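Long-range contacts in putative S41 protease (Bacteroides fragilis NCTC 9343, PDB 3K50), which is of unproven function but, as a putative member of peptidase family S41 with a PDZ domain, probably cleaves peptide bonds as a serine protease: residues 76-81 and 129-134; 89-94 and 113-118; 136-141 and 163-168. One frame throughout, in Å; residues are numbered along the deposited sequence.

Contact 1: residues 76-81 and 129-134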
ATOM      1  N   PHE A  76       2.990 -14.814  -2.755  1.00 31.29           N
ATOM      2  CA  PHE A  76       2.661 -14.060  -3.982  1.00 30.44           C
ATOM      3  C   PHE A  76       1.224 -13.583  -4.032  1.00 31.88           C
ATOM      4  O   PHE A  76       0.345 -14.192  -3.448  1.00 30.62           O
ATOM      5  CB  PHE A  76       2.967 -14.856  -5.235  1.00 29.63           C
ATOM      6  CG  PHE A  76       2.022 -16.053  -5.462  1.00 29.25           C
ATOM      7  CD1 PHE A  76       2.253 -17.255  -4.842  1.00 30.34           C
ATOM      8  CD2 PHE A  76       0.917 -15.938  -6.311  1.00 32.25           C
ATOM      9  CE1 PHE A  76       1.409 -18.334  -5.045  1.00 30.06           C
ATOM     10  CE2 PHE A  76       0.060 -16.992  -6.487  1.00 28.20           C
ATOM     11  CZ  PHE A  76       0.318 -18.197  -5.867  1.00 30.34           C
ATOM     12  N   ASP A  77       1.005 -12.468  -4.716  1.00 32.82           N
ATOM     13  CA  ASP A  77      -0.344 -11.975  -4.992  1.00 33.88           C
ATOM     14  C   ASP A  77      -0.642 -12.211  -6.441  1.00 33.24           C
ATOM     15  O   ASP A  77       0.267 -12.259  -7.268  1.00 30.96           O
ATOM     16  CB  ASP A  77      -0.490 -10.476  -4.708  1.00 31.45           C
ATOM     17  CG  ASP A  77      -0.429 -10.150  -3.240  1.00 43.10           C
ATOM     18  OD1 ASP A  77      -0.722 -11.075  -2.435  1.00 51.11           O
ATOM     19  OD2 ASP A  77      -0.063  -8.982  -2.894  1.00 50.31           O
ATOM     20  N   TYR A  78      -1.928 -12.299  -6.771  1.00 34.19           N
ATOM     21  CA  TYR A  78      -2.334 -12.613  -8.116  1.00 36.44           C
ATOM     22  C   TYR A  78      -3.707 -12.074  -8.516  1.00 37.45           C
ATOM     23  O   TYR A  78      -4.426 -11.582  -7.695  1.00 37.87           O
ATOM     24  CB  TYR A  78      -2.415 -14.133  -8.244  1.00 35.99           C
ATOM     25  CG  TYR A  78      -3.528 -14.703  -7.394  1.00 43.88           C
ATOM     26  CD1 TYR A  78      -3.307 -15.010  -6.057  1.00 46.32           C
ATOM     27  CD2 TYR A  78      -4.804 -14.895  -7.905  1.00 44.37           C
ATOM     28  CE1 TYR A  78      -4.294 -15.503  -5.262  1.00 51.00           C
ATOM     29  CE2 TYR A  78      -5.820 -15.369  -7.103  1.00 46.64           C
ATOM     30  CZ  TYR A  78      -5.551 -15.684  -5.777  1.00 53.35           C
ATOM     31  OH  TYR A  78      -6.534 -16.169  -4.951  1.00 49.41           O
ATOM     32  N   THR A  79      -4.060 -12.260  -9.782  1.00 38.52           N
ATOM     33  CA  THR A  79      -5.378 -11.942 -10.316  1.00 39.13           C
ATOM     34  C   THR A  79      -5.728 -13.039 -11.253  1.00 37.54           C
ATOM     35  O   THR A  79      -4.894 -13.420 -12.078  1.00 34.82           O
ATOM     36  CB  THR A  79      -5.385 -10.709 -11.203  1.00 41.54           C
ATOM     37  OG1 THR A  79      -4.822  -9.604 -10.497  1.00 41.73           O
ATOM     38  CG2 THR A  79      -6.838 -10.383 -11.664  1.00 38.27           C
ATOM     39  N   LEU A  80      -6.971 -13.517 -11.164  1.00 36.29           N
ATOM     40  CA  LEU A  80      -7.499 -14.579 -12.044  1.00 34.47           C
ATOM     41  C   LEU A  80      -8.056 -14.049 -13.353  1.00 32.64           C
ATOM     42  O   LEU A  80      -8.704 -12.997 -13.372  1.00 30.94           O
ATOM     43  CB  LEU A  80      -8.654 -15.317 -11.368  1.00 30.00           C
ATOM     44  CG  LEU A  80      -8.284 -16.101 -10.148  1.00 35.27           C
ATOM     45  CD1 LEU A  80      -9.442 -17.004  -9.757  1.00 33.26           C
ATOM     46  CD2 LEU A  80      -7.033 -16.923 -10.433  1.00 37.59           C
ATOM     47  N   TYR A  81      -7.784 -14.780 -14.429  1.00 33.01           N
ATOM     48  CA  TYR A  81      -8.306 -14.502 -15.763  1.00 37.04           C
ATOM     49  C   TYR A  81      -8.824 -15.809 -16.308  1.00 38.90           C
ATOM     50  O   TYR A  81      -8.158 -16.839 -16.190  1.00 37.77           O
ATOM     51  CB  TYR A  81      -7.215 -13.996 -16.724  1.00 36.92           C
ATOM     52  CG  TYR A  81      -6.783 -12.612 -16.454  1.00 33.86           C
ATOM     53  CD1 TYR A  81      -5.952 -12.330 -15.376  1.00 37.15           C
ATOM     54  CD2 TYR A  81      -7.199 -11.555 -17.260  1.00 33.23           C
ATOM     55  CE1 TYR A  81      -5.569 -11.055 -15.093  1.00 37.74           C
ATOM     56  CE2 TYR A  81      -6.826 -10.253 -16.961  1.00 34.31           C
ATOM     57  CZ  TYR A  81      -5.983 -10.024 -15.882  1.00 37.63           C
ATOM     58  OH  TYR A  81      -5.557  -8.757 -15.579  1.00 37.43           O
ATOM     59  N   GLU A 129      -6.325 -22.553  -2.650  1.00 38.44           N
ATOM     60  CA  GLU A 129      -5.074 -23.340  -2.641  1.00 40.98           C
ATOM     61  C   GLU A 129      -3.888 -22.520  -3.168  1.00 39.34           C
ATOM     62  O   GLU A 129      -2.747 -22.939  -3.042  1.00 40.78           O
ATOM     63  CB  GLU A 129      -5.177 -24.633  -3.437  1.00 41.62           C
ATOM     64  CG  GLU A 129      -6.267 -25.574  -2.930  1.00 50.13           C
ATOM     65  CD  GLU A 129      -6.295 -26.894  -3.666  1.00 59.12           C
ATOM     66  OE1 GLU A 129      -5.444 -27.122  -4.566  1.00 67.86           O
ATOM     67  OE2 GLU A 129      -7.174 -27.711  -3.335  1.00 67.55           O
ATOM     68  N   LEU A 130      -4.163 -21.397  -3.813  1.00 36.01           N
ATOM     69  CA  LEU A 130      -3.086 -20.466  -4.244  1.00 36.11           C
ATOM     70  C   LEU A 130      -2.466 -19.669  -3.091  1.00 37.94           C
ATOM     71  O   LEU A 130      -1.378 -19.117  -3.241  1.00 39.25           O
ATOM     72  CB  LEU A 130      -3.630 -19.463  -5.273  1.00 30.98           C
ATOM     73  CG  LEU A 130      -3.948 -20.136  -6.614  1.00 33.78           C
ATOM     74  CD1 LEU A 130      -4.846 -19.301  -7.521  1.00 38.66           C
ATOM     75  CD2 LEU A 130      -2.631 -20.551  -7.324  1.00 27.62           C
ATOM     76  N   LEU A 131      -3.168 -19.597  -1.959  1.00 37.81           N
ATOM     77  CA  LEU A 131      -2.753 -18.789  -0.829  1.00 36.40           C
ATOM     78  C   LEU A 131      -1.792 -19.511   0.104  1.00 35.37           C
ATOM     79  O   LEU A 131      -0.826 -18.925   0.577  1.00 35.42           O
ATOM     80  CB  LEU A 131      -3.987 -18.348  -0.067  1.00 40.43           C
ATOM     81  CG  LEU A 131      -4.927 -17.344  -0.724  1.00 36.91           C
ATOM     82  CD1 LEU A 131      -6.127 -17.144   0.205  1.00 40.68           C
ATOM     83  CD2 LEU A 131      -4.242 -16.018  -0.939  1.00 42.67           C
ATOM     84  N   GLN A 132      -2.033 -20.784   0.345  1.00 37.21           N
ATOM     85  CA  GLN A 132      -1.200 -21.570   1.257  1.00 38.52           C
ATOM     86  C   GLN A 132      -1.419 -23.041   1.054  1.00 36.77           C
ATOM     87  O   GLN A 132      -2.388 -23.428   0.418  1.00 33.53           O
ATOM     88  CB  GLN A 132      -1.578 -21.226   2.685  1.00 43.07           C
ATOM     89  CG  GLN A 132      -3.078 -21.179   2.861  1.00 48.24           C
ATOM     90  CD  GLN A 132      -3.486 -21.328   4.289  1.00 59.52           C
ATOM     91  OE1 GLN A 132      -3.005 -20.601   5.169  1.00 54.28           O
ATOM     92  NE2 GLN A 132      -4.375 -22.294   4.544  1.00 60.51           N
ATOM     93  N   GLY A 133      -0.522 -23.857   1.604  1.00 36.39           N
ATOM     94  CA  GLY A 133      -0.631 -25.292   1.492  1.00 36.56           C
ATOM     95  C   GLY A 133       0.720 -25.962   1.479  1.00 37.56           C
ATOM     96  O   GLY A 133       1.723 -25.374   1.884  1.00 35.58           O
ATOM     97  N   SER A 134       0.724 -27.197   1.000  1.00 36.23           N
ATOM     98  CA  SER A 134       1.930 -28.002   0.919  1.00 39.77           C
ATOM     99  C   SER A 134       2.693 -27.663  -0.364  1.00 38.52           C
ATOM    100  O   SER A 134       2.304 -26.722  -1.084  1.00 38.86           O
ATOM    101  CB  SER A 134       1.556 -29.498   0.954  1.00 43.75           C
ATOM    102  OG  SER A 134       0.657 -29.781  -0.112  1.00 44.65           O
TER
HETATM  103  O   HOH W   1       0.300 -16.650  -1.889  1.00 46.67           O

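Contact 2: residues 89-94 and 113-118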
ATOM      1  N   ALA A  89     -12.000 -23.107 -15.693  1.00 47.51           N
ATOM      2  CA  ALA A  89     -10.569 -22.790 -15.463  1.00 42.02           C
ATOM      3  C   ALA A  89     -10.131 -21.318 -15.583  1.00 40.48           C
ATOM      4  O   ALA A  89     -10.721 -20.491 -16.306  1.00 38.49           O
ATOM      5  CB  ALA A  89      -9.668 -23.696 -16.344  1.00 38.57           C
ATOM      6  N   TYR A  90      -9.079 -21.009 -14.833  1.00 38.77           N
ATOM      7  CA  TYR A  90      -8.530 -19.660 -14.790  1.00 39.02           C
ATOM      8  C   TYR A  90      -7.041 -19.740 -14.720  1.00 36.17           C
ATOM      9  O   TYR A  90      -6.510 -20.707 -14.217  1.00 35.81           O
ATOM     10  CB  TYR A  90      -9.000 -18.921 -13.537  1.00 39.69           C
ATOM     11  CG  TYR A  90     -10.467 -18.620 -13.483  1.00 39.98           C
ATOM     12  CD1 TYR A  90     -11.399 -19.586 -13.085  1.00 45.07           C
ATOM     13  CD2 TYR A  90     -10.925 -17.345 -13.785  1.00 41.92           C
ATOM     14  CE1 TYR A  90     -12.767 -19.275 -13.044  1.00 38.60           C
ATOM     15  CE2 TYR A  90     -12.241 -17.035 -13.750  1.00 36.82           C
ATOM     16  CZ  TYR A  90     -13.163 -17.999 -13.403  1.00 41.27           C
ATOM     17  OH  TYR A  90     -14.467 -17.617 -13.362  1.00 46.17           O
ATOM     18  N   ASN A  91      -6.384 -18.708 -15.231  1.00 36.30           N
ATOM     19  CA  ASN A  91      -4.935 -18.528 -15.109  1.00 34.96           C
ATOM     20  C   ASN A  91      -4.698 -17.433 -14.073  1.00 33.10           C
ATOM     21  O   ASN A  91      -5.419 -16.439 -14.062  1.00 27.99           O
ATOM     22  CB  ASN A  91      -4.319 -18.131 -16.444  1.00 33.70           C
ATOM     23  CG  ASN A  91      -4.327 -19.253 -17.441  1.00 35.13           C
ATOM     24  OD1 ASN A  91      -4.041 -20.379 -17.095  1.00 37.81           O
ATOM     25  ND2 ASN A  91      -4.620 -18.938 -18.711  1.00 32.62           N
ATOM     26  N   ALA A  92      -3.707 -17.620 -13.198  1.00 31.80           N
ATOM     27  CA  ALA A  92      -3.386 -16.635 -12.170  1.00 28.27           C
ATOM     28  C   ALA A  92      -2.140 -15.784 -12.540  1.00 30.53           C
ATOM     29  O   ALA A  92      -1.012 -16.290 -12.554  1.00 29.77           O
ATOM     30  CB  ALA A  92      -3.193 -17.312 -10.800  1.00 27.57           C
ATOM     31  N   LEU A  93      -2.356 -14.504 -12.831  1.00 30.12           N
ATOM     32  CA  LEU A  93      -1.291 -13.581 -13.183  1.00 30.73           C
ATOM     33  C   LEU A  93      -0.647 -13.053 -11.901  1.00 29.96           C
ATOM     34  O   LEU A  93      -1.322 -12.406 -11.102  1.00 29.89           O
ATOM     35  CB  LEU A  93      -1.833 -12.391 -14.012  1.00 31.50           C
ATOM     36  CG  LEU A  93      -0.848 -11.276 -14.348  1.00 31.15           C
ATOM     37  CD1 LEU A  93       0.375 -11.847 -15.036  1.00 27.91           C
ATOM     38  CD2 LEU A  93      -1.463 -10.159 -15.231  1.00 27.95           C
ATOM     39  N   ILE A  94       0.662 -13.293 -11.728  1.00 28.96           N
ATOM     40  CA  ILE A  94       1.357 -12.857 -10.502  1.00 29.09           C
ATOM     41  C   ILE A  94       1.646 -11.359 -10.538  1.00 26.04           C
ATOM     42  O   ILE A  94       2.251 -10.879 -11.493  1.00 26.34           O
ATOM     43  CB  ILE A  94       2.639 -13.700 -10.261  1.00 26.93           C
ATOM     44  CG1 ILE A  94       2.228 -15.156 -10.008  1.00 29.24           C
ATOM     45  CG2 ILE A  94       3.431 -13.124  -9.078  1.00 24.69           C
ATOM     46  CD1 ILE A  94       3.390 -16.172  -9.932  1.00 29.54           C
ATOM     47  N   TRP A 113       2.422 -16.360 -15.047  1.00 30.42           N
ATOM     48  CA  TRP A 113       1.047 -16.809 -14.875  1.00 32.60           C
ATOM     49  C   TRP A 113       1.081 -18.247 -14.405  1.00 32.10           C
ATOM     50  O   TRP A 113       1.827 -19.043 -14.980  1.00 29.69           O
ATOM     51  CB  TRP A 113       0.303 -16.798 -16.190  1.00 31.72           C
ATOM     52  CG  TRP A 113       0.120 -15.473 -16.849  1.00 36.13           C
ATOM     53  CD1 TRP A 113       1.065 -14.740 -17.466  1.00 33.79           C
ATOM     54  CD2 TRP A 113      -1.118 -14.784 -17.052  1.00 31.99           C
ATOM     55  NE1 TRP A 113       0.513 -13.608 -18.021  1.00 36.52           N
ATOM     56  CE2 TRP A 113      -0.829 -13.610 -17.778  1.00 39.62           C
ATOM     57  CE3 TRP A 113      -2.437 -15.022 -16.662  1.00 30.35           C
ATOM     58  CZ2 TRP A 113      -1.805 -12.677 -18.115  1.00 33.97           C
ATOM     59  CZ3 TRP A 113      -3.412 -14.116 -17.034  1.00 34.82           C
ATOM     60  CH2 TRP A 113      -3.081 -12.944 -17.759  1.00 32.47           C
ATOM     61  N   ILE A 114       0.354 -18.563 -13.337  1.00 32.07           N
ATOM     62  CA  ILE A 114       0.222 -19.945 -12.874  1.00 27.29           C
ATOM     63  C   ILE A 114      -0.959 -20.537 -13.664  1.00 29.48           C
ATOM     64  O   ILE A 114      -2.076 -20.001 -13.629  1.00 30.83           O
ATOM     65  CB  ILE A 114      -0.026 -20.051 -11.385  1.00 26.13           C
ATOM     66  CG1 ILE A 114       1.102 -19.421 -10.571  1.00 30.26           C
ATOM     67  CG2 ILE A 114      -0.085 -21.508 -10.957  1.00 24.20           C
ATOM     68  CD1 ILE A 114       0.825 -19.468  -9.039  1.00 30.62           C
HETATM   69  N   MSE A 115      -0.709 -21.623 -14.386  1.00 31.67           N
HETATM   70  CA  MSE A 115      -1.718 -22.247 -15.272  1.00 34.65           C
HETATM   71  C   MSE A 115      -2.285 -23.584 -14.780  1.00 37.01           C
HETATM   72  O   MSE A 115      -3.424 -23.933 -15.128  1.00 35.23           O
HETATM   73  CB  MSE A 115      -1.137 -22.461 -16.663  1.00 34.89           C
HETATM   74  CG  MSE A 115      -0.633 -21.204 -17.308  1.00 35.56           C
HETATM   75 SE   MSE A 115       0.130 -21.525 -19.026  0.75 31.31          SE
HETATM   76  CE  MSE A 115      -1.514 -21.595 -20.162  1.00 33.22           C
HETATM   77  N   MSE A 116      -1.475 -24.348 -14.033  1.00 39.43           N
HETATM   78  CA  MSE A 116      -1.893 -25.632 -13.438  1.00 39.20           C
HETATM   79  C   MSE A 116      -1.196 -25.848 -12.123  1.00 40.24           C
HETATM   80  O   MSE A 116      -0.082 -25.338 -11.920  1.00 39.24           O
HETATM   81  CB  MSE A 116      -1.487 -26.786 -14.325  1.00 41.07           C
HETATM   82  CG  MSE A 116      -1.895 -26.603 -15.749  1.00 51.60           C
HETATM   83 SE   MSE A 116      -3.705 -27.031 -16.112  0.75 55.56          SE
HETATM   84  CE  MSE A 116      -3.111 -28.775 -16.774  1.00 36.24           C
HETATM   85  N   MSE A 117      -1.860 -26.577 -11.219  1.00 42.50           N
HETATM   86  CA  MSE A 117      -1.281 -26.993  -9.944  1.00 45.17           C
HETATM   87  C   MSE A 117      -1.405 -28.492  -9.849  1.00 41.75           C
HETATM   88  O   MSE A 117      -2.508 -29.034  -9.830  1.00 37.34           O
HETATM   89  CB  MSE A 117      -1.982 -26.360  -8.759  1.00 44.20           C
HETATM   90  CG  MSE A 117      -1.735 -24.927  -8.639  1.00 52.64           C
HETATM   91 SE   MSE A 117      -2.306 -24.217  -6.923  0.75 60.05          SE
HETATM   92  CE  MSE A 117      -4.290 -24.455  -7.085  1.00 57.41           C
ATOM     93  N   ASN A 118      -0.271 -29.169  -9.773  1.00 44.05           N
ATOM     94  CA  ASN A 118      -0.259 -30.645  -9.723  1.00 45.07           C
ATOM     95  C   ASN A 118      -1.181 -31.284 -10.756  1.00 45.99           C
ATOM     96  O   ASN A 118      -2.012 -32.144 -10.431  1.00 46.73           O
ATOM     97  CB  ASN A 118      -0.577 -31.138  -8.310  1.00 45.44           C
ATOM     98  CG  ASN A 118       0.600 -30.953  -7.375  1.00 49.84           C
ATOM     99  OD1 ASN A 118       0.680 -29.947  -6.691  1.00 41.44           O
ATOM    100  ND2 ASN A 118       1.582 -31.887  -7.422  1.00 46.99           N
TER
HETATM  101  O   HOH W   2      -5.945 -23.347 -14.776  1.00 42.01           O
HETATM  102  O   HOH W   3      -4.662 -22.890 -17.845  1.00 43.40           O

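Contact 3: residues 136-141 and 163-168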
ATOM      1  N   ARG A 136       3.840 -27.773  -4.087  1.00 39.47           N
ATOM      2  CA  ARG A 136       2.994 -27.940  -5.270  1.00 39.88           C
ATOM      3  C   ARG A 136       3.842 -27.976  -6.509  1.00 40.69           C
ATOM      4  O   ARG A 136       4.950 -27.442  -6.541  1.00 43.71           O
ATOM      5  CB  ARG A 136       2.008 -26.759  -5.456  1.00 42.92           C
ATOM      6  CG  ARG A 136       1.237 -26.259  -4.241  1.00 42.99           C
ATOM      7  CD  ARG A 136       0.386 -27.329  -3.609  1.00 62.21           C
ATOM      8  NE  ARG A 136      -0.358 -28.118  -4.601  1.00 69.37           N
ATOM      9  CZ  ARG A 136      -1.562 -27.801  -5.092  1.00 72.98           C
ATOM     10  NH1 ARG A 136      -2.215 -26.702  -4.690  1.00 72.67           N
ATOM     11  NH2 ARG A 136      -2.132 -28.610  -5.987  1.00 65.40           N
ATOM     12  N   GLN A 137       3.296 -28.580  -7.549  1.00 43.24           N
ATOM     13  CA  GLN A 137       3.927 -28.603  -8.859  1.00 44.26           C
ATOM     14  C   GLN A 137       3.120 -27.630  -9.695  1.00 42.44           C
ATOM     15  O   GLN A 137       1.900 -27.777  -9.787  1.00 43.30           O
ATOM     16  CB  GLN A 137       3.900 -29.988  -9.493  1.00 44.63           C
ATOM     17  CG  GLN A 137       4.883 -30.950  -8.865  1.00 53.77           C
ATOM     18  CD  GLN A 137       6.318 -30.437  -8.957  1.00 64.16           C
ATOM     19  OE1 GLN A 137       7.050 -30.447  -7.964  1.00 67.69           O
ATOM     20  NE2 GLN A 137       6.705 -29.934 -10.138  1.00 68.66           N
ATOM     21  N   LEU A 138       3.796 -26.668 -10.322  1.00 37.19           N
ATOM     22  CA  LEU A 138       3.096 -25.662 -11.102  1.00 34.82           C
ATOM     23  C   LEU A 138       3.472 -25.652 -12.573  1.00 34.10           C
ATOM     24  O   LEU A 138       4.646 -25.828 -12.908  1.00 35.10           O
ATOM     25  CB  LEU A 138       3.424 -24.273 -10.523  1.00 33.50           C
ATOM     26  CG  LEU A 138       3.217 -24.014  -9.022  1.00 26.56           C
ATOM     27  CD1 LEU A 138       3.551 -22.549  -8.631  1.00 22.21           C
ATOM     28  CD2 LEU A 138       1.791 -24.387  -8.528  1.00 26.71           C
ATOM     29  N   GLN A 139       2.484 -25.489 -13.451  1.00 34.55           N
ATOM     30  CA  GLN A 139       2.752 -25.171 -14.857  1.00 35.04           C
ATOM     31  C   GLN A 139       2.667 -23.636 -14.900  1.00 33.31           C
ATOM     32  O   GLN A 139       1.720 -23.073 -14.401  1.00 32.16           O
ATOM     33  CB  GLN A 139       1.747 -25.790 -15.822  1.00 37.88           C
ATOM     34  CG  GLN A 139       2.050 -25.486 -17.291  1.00 39.05           C
ATOM     35  CD  GLN A 139       1.113 -26.195 -18.261  1.00 43.81           C
ATOM     36  OE1 GLN A 139      -0.099 -26.001 -18.227  1.00 56.42           O
ATOM     37  NE2 GLN A 139       1.688 -27.015 -19.151  1.00 46.02           N
ATOM     38  N   ILE A 140       3.664 -22.994 -15.491  1.00 30.41           N
ATOM     39  CA  ILE A 140       3.795 -21.555 -15.532  1.00 32.18           C
ATOM     40  C   ILE A 140       3.751 -21.083 -16.976  1.00 33.85           C
ATOM     41  O   ILE A 140       4.260 -21.790 -17.871  1.00 30.97           O
ATOM     42  CB  ILE A 140       5.189 -21.121 -14.919  1.00 34.60           C
ATOM     43  CG1 ILE A 140       5.284 -21.488 -13.426  1.00 38.10           C
ATOM     44  CG2 ILE A 140       5.499 -19.604 -15.079  1.00 37.08           C
ATOM     45  CD1 ILE A 140       4.218 -20.944 -12.595  1.00 45.45           C
ATOM     46  N   GLY A 141       3.161 -19.904 -17.212  1.00 32.60           N
ATOM     47  CA  GLY A 141       3.102 -19.327 -18.561  1.00 32.39           C
ATOM     48  C   GLY A 141       3.476 -17.855 -18.582  1.00 33.61           C
ATOM     49  O   GLY A 141       3.791 -17.295 -17.543  1.00 28.36           O
ATOM     50  N   THR A 163       7.627 -25.592 -12.359  1.00 38.64           N
ATOM     51  CA  THR A 163       8.474 -25.448 -11.214  1.00 35.16           C
ATOM     52  C   THR A 163       7.796 -26.065 -10.012  1.00 35.23           C
ATOM     53  O   THR A 163       6.560 -26.327 -10.017  1.00 35.52           O
ATOM     54  CB  THR A 163       8.774 -23.969 -10.928  1.00 38.46           C
ATOM     55  OG1 THR A 163       9.727 -23.891  -9.871  1.00 34.72           O
ATOM     56  CG2 THR A 163       7.502 -23.235 -10.519  1.00 31.55           C
ATOM     57  N   THR A 164       8.619 -26.314  -8.991  1.00 34.42           N
ATOM     58  CA  THR A 164       8.161 -26.844  -7.707  1.00 35.27           C
ATOM     59  C   THR A 164       8.165 -25.729  -6.691  1.00 35.61           C
ATOM     60  O   THR A 164       9.212 -25.096  -6.488  1.00 34.15           O
ATOM     61  CB  THR A 164       9.102 -27.945  -7.220  1.00 39.67           C
ATOM     62  OG1 THR A 164       9.124 -28.958  -8.222  1.00 30.96           O
ATOM     63  CG2 THR A 164       8.633 -28.525  -5.878  1.00 36.95           C
HETATM   64  N   MSE A 165       7.008 -25.476  -6.066  1.00 36.07           N
HETATM   65  CA  MSE A 165       6.883 -24.425  -5.073  1.00 34.62           C
HETATM   66  C   MSE A 165       6.845 -25.049  -3.690  1.00 36.56           C
HETATM   67  O   MSE A 165       5.989 -25.885  -3.413  1.00 35.87           O
HETATM   68  CB  MSE A 165       5.620 -23.580  -5.274  1.00 31.85           C
HETATM   69  CG  MSE A 165       5.624 -22.392  -4.376  1.00 35.73           C
HETATM   70 SE   MSE A 165       4.316 -21.100  -4.844  0.75 29.13          SE
HETATM   71  CE  MSE A 165       2.727 -22.206  -4.711  1.00 33.92           C
ATOM     72  N   PRO A 166       7.744 -24.617  -2.793  1.00 36.22           N
ATOM     73  CA  PRO A 166       7.726 -25.226  -1.457  1.00 33.05           C
ATOM     74  C   PRO A 166       6.474 -24.869  -0.665  1.00 34.77           C
ATOM     75  O   PRO A 166       5.707 -23.971  -1.075  1.00 30.52           O
ATOM     76  CB  PRO A 166       8.990 -24.662  -0.772  1.00 36.72           C
ATOM     77  CG  PRO A 166       9.730 -23.890  -1.799  1.00 37.61           C
ATOM     78  CD  PRO A 166       8.792 -23.598  -2.942  1.00 37.25           C
ATOM     79  N   ALA A 167       6.267 -25.570   0.458  1.00 34.11           N
ATOM     80  CA  ALA A 167       5.092 -25.366   1.298  1.00 34.32           C
ATOM     81  C   ALA A 167       5.058 -23.953   1.844  1.00 33.46           C
ATOM     82  O   ALA A 167       6.107 -23.334   2.084  1.00 33.15           O
ATOM     83  CB  ALA A 167       5.033 -26.401   2.451  1.00 32.46           C
ATOM     84  N   SER A 168       3.847 -23.434   2.027  1.00 32.83           N
ATOM     85  CA  SER A 168       3.697 -22.111   2.584  1.00 30.63           C
ATOM     86  C   SER A 168       4.291 -21.975   3.983  1.00 31.90           C
ATOM     87  O   SER A 168       4.492 -22.957   4.676  1.00 32.94           O
ATOM     88  CB  SER A 168       2.227 -21.732   2.634  1.00 32.20           C
ATOM     89  OG  SER A 168       1.447 -22.721   3.250  1.00 29.06           O
TER

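Contact 1: residues 76-81 and 129-134
Leu-130 reaches the strand 76-81 with both methyl branches. Its CD1 stands over one face of the Tyr-78 ring, 4.2 Å from the ring centroid and 18° off the normal, a CH-pi contact, while CD2 meets CZ of Phe-76 at 4.0 Å. A branched aliphatic suits this place because one residue can serve two aromatic neighbours at once. Leu-80 adds its CD2 to Leu-130 CD1 at 4.3 Å, and Leu-131 sends CD2 to the edge of the Tyr-78 ring, near its plane. The first torsion of Tyr-78 (chi1 67°) swings its ring toward the loop, where a face meets Leu-130 CD1.

No direct hydrogen bond joins the two segments. A water instead donates to Phe-76 O at 2.9 Å and to Leu-130 O at 3.3 Å, bridging two backbone carbonyls. Farther out, the Tyr-78 hydroxyl is hydrogen-bonded to Glu-127 OE2, and Ile-114 and Met-117 of strand 113-117 pack on Leu-130. The loop leading into strand 136-146 is thus held against the edge strand of a sheet that probably belongs to the PDZ-like domain, chiefly by apolar contact, with the water and the Tyr-78 to Glu-127 bond adding polar links.

Contact 2: residues 89-94 and 113-118
Ala-92 and Ile-114 exchange two backbone hydrogen bonds, Ala-92 N to Ile-114 O at 2.9 Å and Ile-114 N to Ala-92 O at 2.8 Å. They form an antiparallel hydrogen-bonded pair; Leu-93 and Trp-113 follow as the non-hydrogen-bonded pair. Beyond them, one water lies 2.7 Å from Asn-91 OD1 and near Met-115 O, and a second lies between the carbonyls of Tyr-90 and Met-115. On its other side strand 113-117 has a classic beta bulge, Met-115 and Met-116 both facing Gln-139 of strand 136-146.

On one side of the sheet Leu-93 lies across the indole of Trp-113: its CD1 sits over the five-membered ring, 3.6 Å from the centroid and 17° off the normal. CG of Leu-93 is anti to the backbone N (chi1 175°), which turns the branch over the indole face. Asn-91 CB comes within 3.6 Å of Trp-113 CE3, and Tyr-81 meets the indole edge-to-face. The other side carries Ala-92, whose small methyl lies 4.2 Å from Ile-114 CB, and Ile-94, whose CD1 touches Ile-114 CG1 at 4.0 Å. Buried backbone groups are therefore paired between the strands, while apolar side chains, from small Ala-92 to large Trp-113, pack on both faces.

Contact 3: residues 136-141 and 163-168
Gln-137 folds back on itself at its second torsion (chi2 -59°), and this bend carries its amide over to Thr-164, the residue facing it across the hairpin. Thr-164 holds OG1 anti to its own carbonyl carbon (chi1 -58°), which turns the hydroxyl towards that amide: OG1 donates to Gln-137 OE1 at 2.6 Å, in the carbonyl plane and on a lone pair, with a C=O...O angle of 113°. A long, flexible amide and a short hydroxyl suit this more solvent-accessible face, where the hydroxyl can give its proton to the amide oxygen.

Beneath this pair the backbones are joined by four hydrogen bonds, two in each of two pairs. Arg-136 and Met-165 exchange them in both directions, and so do Leu-138 and Thr-163; Leu-138 N reaches Thr-163 O at 2.8 Å. Gln-137 and Thr-164 occupy the non-hydrogen-bonded position between these pairs.

The other face is largely apolar in its contacts. Leu-138 CD1 meets the selenomethionine methyl CE of Met-165 at 4.0 Å, the long side chain of Met-165 bending at its last torsion, and Ile-140 CG1 lies 4.1 Å from Thr-163 CG2. Thr-163 suits the fringe of this layer because its methyl packs on Ile-140 while its hydroxyl bonds to Ala-106 O. The Arg-136 guanidinium turns from Met-165 to Asn-118 OD1, which accepts a hydrogen bond from NE, and to a salt bridge with Glu-129. Pro-102 of helix 102-105 packs on Met-165. The whole is an antiparallel beta hairpin, strands 136-146 and 154-165, closing one edge of a five-stranded sheet that probably belongs to the PDZ-like domain.

In the fold
The three contacts belong to one antiparallel sheet whose strands lie side by side in chain order, from 76-82 to 154-165. Contact 2 joins its second and third strands, contact 3 its fourth and fifth, and contact 1 brings the loop 129-134 back to the first. Contact 2 lies about 9 Å from contact 1 and about 10 Å from contact 3, centre to centre; contacts 1 and 3 are about 11 Å apart. Phe-76 CZ packs on Ile-114 CD1 at 3.5 Å, Asn-118 N hydrogen-bonds to Gln-137 O at 2.6 Å, and Gly-133 N hydrogen-bonds to Ser-168 OG. A glycerol, probably from crystallisation, lies about 5 Å from the Tyr-78 side chain.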